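Local coordinates for protein enoyl-CoA hydratase (Mycobacterium avium subsp. paratuberculosis, PDB 4LK5) that probably catalyses the hydration of enoyl-CoA thioesters, as a member of the crotonase-like enoyl-CoA hydratase/isomerase family, at residues M191-L196 with W208-A213; A124-P129 with A249-L254. All coordinates share one frame; numbering follows the deposited sequence.

Contact 1 of 2, residues M191-L196 with W208-A213; sequences MQMALL and WGLVTA
Met193, modelled as selenomethionine, and Trp208 both set CG opposite the carbonyl carbon (chi1 -78° in Met193), and the two side chains reach out from their backbones in opposing directions and pass one another. CG of Met193 meets the rim of the indole, lying in the ring plane 3.7 Å from Trp208 CZ3. A bend at chi3 turns the end of the chain, and Met193 SE comes to rest beside the six-membered ring of Trp208, 5.2 Å from its centroid and 80° off the normal, a Met-aromatic contact made at the edge. Met193 SE also reaches toward Leu210 CD2 (4.4 Å). Gln192, extended from CG onward, brings its CD to 4.0 Å from Trp208 CH2, with its amide plane turned 75° from the indole.

The helix 202-208 that carries Trp208 ends at Gly209 in a Schellman motif, and Leu210 follows directly. Val181 and Val185 of helix 177-185 and Leu200 add further apolar contacts, while Arg189 makes a cation-pi interaction with Trp208. Between the two segments the contact is mainly dispersive, the polarisable selenium at the aromatic rim taking the place of the sulfur of methionine where helix 187-195 meets the end of helix 202-208.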
loop_
_atom_site.group_PDB
_atom_site.type_symbol
_atom_site.label_atom_id
_atom_site.label_comp_id
_atom_site.label_asym_id
_atom_site.label_seq_id
_atom_site.Cartn_x
_atom_site.Cartn_y
_atom_site.Cartn_z
HETATM N N MSE C 191 -10.080 -5.082 -1.872
HETATM C CA MSE C 191 -11.157 -5.443 -2.761
HETATM C C MSE C 191 -11.542 -6.888 -2.504
HETATM O O MSE C 191 -12.697 -7.243 -2.495
HETATM C CB MSE C 191 -10.590 -5.126 -4.134
HETATM C CG MSE C 191 -11.653 -5.090 -5.212
HETATM SE SE MSE C 191 -12.821 -3.512 -5.108
HETATM C CE MSE C 191 -11.728 -2.257 -6.148
ATOM N N GLN C 192 -10.577 -7.724 -2.202
ATOM C CA GLN C 192 -10.856 -9.101 -1.868
ATOM C C GLN C 192 -11.635 -9.209 -0.563
ATOM O O GLN C 192 -12.605 -9.965 -0.471
ATOM C CB GLN C 192 -9.518 -9.803 -1.695
ATOM C CG GLN C 192 -9.532 -11.232 -1.217
ATOM C CD GLN C 192 -8.126 -11.781 -1.105
ATOM O OE1 GLN C 192 -7.184 -11.311 -1.758
ATOM N NE2 GLN C 192 -7.972 -12.779 -0.277
HETATM N N MSE C 193 -11.190 -8.484 0.461
HETATM C CA MSE C 193 -11.833 -8.578 1.736
HETATM C C MSE C 193 -13.228 -8.086 1.611
HETATM O O MSE C 193 -14.131 -8.609 2.244
HETATM C CB MSE C 193 -11.138 -7.728 2.776
HETATM C CG MSE C 193 -9.871 -8.441 3.247
HETATM SE SE MSE C 193 -9.039 -7.396 4.724
HETATM C CE MSE C 193 -10.310 -7.896 6.157
ATOM N N ALA C 194 -13.417 -7.064 0.790
ATOM C CA ALA C 194 -14.704 -6.392 0.679
ATOM C C ALA C 194 -15.681 -7.154 -0.210
ATOM O O ALA C 194 -16.848 -7.255 0.120
ATOM C CB ALA C 194 -14.499 -4.987 0.123
ATOM N N LEU C 195 -15.207 -7.656 -1.355
ATOM C CA LEU C 195 -16.090 -8.333 -2.301
ATOM C C LEU C 195 -16.237 -9.827 -2.032
ATOM O O LEU C 195 -17.250 -10.428 -2.416
ATOM C CB LEU C 195 -15.637 -8.142 -3.755
ATOM C CG LEU C 195 -15.692 -6.746 -4.381
ATOM C CD1 LEU C 195 -15.292 -6.867 -5.848
ATOM C CD2 LEU C 195 -17.049 -6.072 -4.263
ATOM N N LEU C 196 -15.235 -10.431 -1.405
ATOM C CA LEU C 196 -15.256 -11.861 -1.156
ATOM C C LEU C 196 -14.925 -12.083 0.283
ATOM O O LEU C 196 -14.007 -12.828 0.612
ATOM C CB LEU C 196 -14.224 -12.576 -2.029
ATOM C CG LEU C 196 -14.548 -12.506 -3.502
ATOM C CD1 LEU C 196 -13.277 -12.746 -4.315
ATOM C CD2 LEU C 196 -15.641 -13.510 -3.846
ATOM N N TRP C 208 0.024 -9.863 5.770
ATOM C CA TRP C 208 -0.522 -8.853 4.856
ATOM C C TRP C 208 -0.143 -7.404 5.187
ATOM O O TRP C 208 -0.330 -6.521 4.358
ATOM C CB TRP C 208 -2.047 -8.924 4.881
ATOM C CG TRP C 208 -2.655 -10.020 4.037
ATOM C CD1 TRP C 208 -2.035 -11.159 3.568
ATOM C CD2 TRP C 208 -4.019 -10.098 3.604
ATOM N NE1 TRP C 208 -2.922 -11.910 2.845
ATOM C CE2 TRP C 208 -4.150 -11.300 2.861
ATOM C CE3 TRP C 208 -5.142 -9.264 3.766
ATOM C CZ2 TRP C 208 -5.364 -11.686 2.268
ATOM C CZ3 TRP C 208 -6.330 -9.634 3.192
ATOM C CH2 TRP C 208 -6.437 -10.837 2.431
ATOM N N GLY C 209 0.330 -7.153 6.402
ATOM C CA GLY C 209 0.504 -5.783 6.918
ATOM C C GLY C 209 -0.736 -5.161 7.540
ATOM O O GLY C 209 -0.818 -3.945 7.666
ATOM N N LEU C 210 -1.706 -5.979 7.942
ATOM C CA LEU C 210 -2.966 -5.451 8.457
ATOM C C LEU C 210 -2.908 -5.185 9.942
ATOM O O LEU C 210 -3.710 -4.398 10.437
ATOM C CB LEU C 210 -4.135 -6.422 8.200
ATOM C CG LEU C 210 -5.577 -5.958 8.458
ATOM C CD1 LEU C 210 -5.948 -4.878 7.476
ATOM C CD2 LEU C 210 -6.590 -7.090 8.314
ATOM N N VAL C 211 -2.007 -5.868 10.669
ATOM C CA VAL C 211 -1.876 -5.655 12.122
ATOM C C VAL C 211 -0.438 -5.597 12.577
ATOM O O VAL C 211 0.480 -6.015 11.885
ATOM C CB VAL C 211 -2.596 -6.725 12.970
ATOM C CG1 VAL C 211 -4.051 -6.853 12.532
ATOM C CG2 VAL C 211 -1.901 -8.070 12.878
ATOM N N THR C 212 -0.272 -5.077 13.775
ATOM C CA THR C 212 1.013 -4.742 14.268
ATOM C C THR C 212 1.714 -5.998 14.827
ATOM O O THR C 212 2.921 -6.244 14.563
ATOM C CB THR C 212 0.855 -3.632 15.311
ATOM O OG1 THR C 212 0.073 -2.572 14.726
ATOM C CG2 THR C 212 2.225 -3.098 15.719
ATOM N N ALA C 213 0.959 -6.805 15.573
ATOM C CA ALA C 213 1.514 -8.036 16.138
ATOM C C ALA C 213 0.466 -9.070 16.505
ATOM O O ALA C 213 -0.672 -8.737 16.788
ATOM C CB ALA C 213 2.396 -7.716 17.345
#

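Contact 2 of 2, residues A124-P129 with A249-L254; sequences AIAALP and ATLTEL
A small apolar contact in the crotonase fold joins the end of helix 113-127 to the turn linking helix 236-250 with helix 254-269. It is plain packing between elements far apart in sequence, burying 71 Å² in all. The helix 113-127 leads into strand 132-136 of the main sheet, so the contact ties a helix flanking that sheet to the C-terminal helical part of the chain.

Ala126, in the last turn of its helix, directs its CB at the other segment. Ala126 CA lies 8.6 Å from Leu251 CA, and the alanine methyl meets the leucine branches. Two leucines supply them, one from each end of the turn. Leu251 is the first residue to leave the helical conformation after helix 236-250, whereas Leu254 begins the next helix, with Glu253 at its N-cap position. A backbone bond from Leu254 N to Leu251 O (2.9 Å) closes the turn, an arrangement consistent with both side chains facing Ala126. Through different first torsions, CG anti to the backbone N in Leu254 (chi1 172°) but opposite the carbonyl carbon in Leu251 (chi1 -58°), each leucine brings a single branch to the methyl of Ala126.

Around the contact, Lys243 NZ makes weak hydrogen bonds to Ala126 O and Leu128 O at the end of helix 113-127, and Asn247 packs against Ala126. The turn also faces the trimer interface: Leu251 packs on Arg187 of the third subunit, and Thr252 on Glu253 of that same subunit.

The methyl of Ala126 thus meets one branch of each leucine, CB standing 4.1 Å from Leu251 CD1 and equally far from Leu254 CD2, while those two leucine carbons are themselves 4.3 Å apart.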
loop_
_atom_site.group_PDB
_atom_site.type_symbol
_atom_site.label_atom_id
_atom_site.label_comp_id
_atom_site.label_asym_id
_atom_site.label_seq_id
_atom_site.Cartn_x
_atom_site.Cartn_y
_atom_site.Cartn_z
ATOM N N ALA C 124 -12.538 10.735 15.167
ATOM C CA ALA C 124 -12.039 11.085 16.506
ATOM C C ALA C 124 -10.780 10.294 16.752
ATOM O O ALA C 124 -9.816 10.826 17.273
ATOM C CB ALA C 124 -13.067 10.808 17.584
ATOM N N ILE C 125 -10.781 9.027 16.330
ATOM C CA ILE C 125 -9.574 8.213 16.464
ATOM C C ILE C 125 -8.407 8.754 15.656
ATOM O O ILE C 125 -7.345 8.893 16.188
ATOM C CB ILE C 125 -9.815 6.749 16.132
ATOM C CG1 ILE C 125 -10.710 6.149 17.202
ATOM C CG2 ILE C 125 -8.504 5.967 16.109
ATOM C CD1 ILE C 125 -11.316 4.834 16.788
ATOM N N ALA C 126 -8.620 9.066 14.388
ATOM C CA ALA C 126 -7.559 9.603 13.516
ATOM C C ALA C 126 -7.031 10.958 14.002
ATOM O O ALA C 126 -5.851 11.274 13.842
ATOM C CB ALA C 126 -8.058 9.711 12.067
ATOM N N ALA C 127 -7.915 11.768 14.554
ATOM C CA ALA C 127 -7.531 13.092 15.048
ATOM C C ALA C 127 -6.863 13.067 16.457
ATOM O O ALA C 127 -6.334 14.081 16.895
ATOM C CB ALA C 127 -8.759 13.996 15.066
ATOM N N LEU C 128 -6.879 11.924 17.145
ATOM C CA LEU C 128 -6.410 11.851 18.545
ATOM C C LEU C 128 -4.857 11.957 18.732
ATOM O O LEU C 128 -4.126 11.052 18.322
ATOM C CB LEU C 128 -6.937 10.546 19.144
ATOM C CG LEU C 128 -6.901 10.239 20.654
ATOM C CD1 LEU C 128 -6.914 11.502 21.483
ATOM C CD2 LEU C 128 -8.083 9.332 21.039
ATOM N N PRO C 129 -4.352 13.041 19.351
ATOM C CA PRO C 129 -2.890 13.264 19.496
ATOM C C PRO C 129 -2.138 12.310 20.454
ATOM O O PRO C 129 -1.202 12.716 21.148
ATOM C CB PRO C 129 -2.784 14.703 20.018
ATOM C CG PRO C 129 -4.136 15.298 19.883
ATOM C CD PRO C 129 -5.137 14.182 19.851
ATOM N N ALA C 249 -0.183 11.819 5.875
ATOM C CA ALA C 249 0.344 11.262 4.636
ATOM C C ALA C 249 -0.447 10.076 4.038
ATOM O O ALA C 249 -0.509 9.947 2.806
ATOM C CB ALA C 249 1.782 10.854 4.809
ATOM N N THR C 250 -1.073 9.255 4.891
ATOM C CA THR C 250 -1.784 8.031 4.473
ATOM C C THR C 250 -3.311 8.068 4.399
ATOM O O THR C 250 -3.897 7.156 3.801
ATOM C CB THR C 250 -1.515 6.886 5.467
ATOM O OG1 THR C 250 -1.762 7.347 6.801
ATOM C CG2 THR C 250 -0.101 6.411 5.353
ATOM N N LEU C 251 -3.933 9.056 5.048
ATOM C CA LEU C 251 -5.376 9.120 5.227
ATOM C C LEU C 251 -5.979 10.366 4.567
ATOM O O LEU C 251 -7.090 10.829 4.863
ATOM C CB LEU C 251 -5.719 9.150 6.695
ATOM C CG LEU C 251 -5.243 8.001 7.576
ATOM C CD1 LEU C 251 -5.918 8.202 8.929
ATOM C CD2 LEU C 251 -5.589 6.653 6.987
ATOM N N THR C 252 -5.215 10.890 3.653
ATOM C CA THR C 252 -5.647 11.912 2.736
ATOM C C THR C 252 -7.078 11.628 2.198
ATOM O O THR C 252 -7.847 12.523 2.003
ATOM C CB THR C 252 -4.541 11.926 1.663
ATOM O OG1 THR C 252 -3.734 13.101 1.815
ATOM C CG2 THR C 252 -5.015 11.755 0.293
ATOM N N GLU C 253 -7.446 10.376 1.979
ATOM C CA GLU C 253 -8.750 10.094 1.380
ATOM C C GLU C 253 -9.798 9.614 2.386
ATOM O O GLU C 253 -10.859 9.150 1.993
ATOM C CB GLU C 253 -8.591 9.042 0.267
ATOM C CG GLU C 253 -7.607 9.464 -0.803
ATOM C CD GLU C 253 -7.905 10.859 -1.352
ATOM O OE1 GLU C 253 -9.099 11.150 -1.569
ATOM O OE2 GLU C 253 -6.965 11.666 -1.596
ATOM N N LEU C 254 -9.492 9.710 3.672
ATOM C CA LEU C 254 -10.394 9.210 4.670
ATOM C C LEU C 254 -11.684 9.991 4.684
ATOM O O LEU C 254 -12.753 9.392 4.718
ATOM C CB LEU C 254 -9.765 9.311 6.046
ATOM C CG LEU C 254 -10.724 8.983 7.183
ATOM C CD1 LEU C 254 -11.186 7.524 7.029
ATOM C CD2 LEU C 254 -10.103 9.213 8.547
#

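In the fold
The centres of contact 1 and contact 2 lie 19 Å apart, their nearest atoms about 11 Å, and the two do not touch. Contact 1 lies inside the stretch of chain closed by contact 2: residues 124-129 come first, then 191-196 and 208-213, and finally 249-254. Contact 1 is local, closing a short excursion between neighbouring helices before strand 213-215, an outermost strand of the six-stranded sheet within this chain. Contact 2 brings together segments separated by 119 residues and connects a helix that precedes strand 132-136 of that sheet with the C-terminal helices. Both touch the third subunit, so packing within the chain adjoins the surfaces that assemble the trimer.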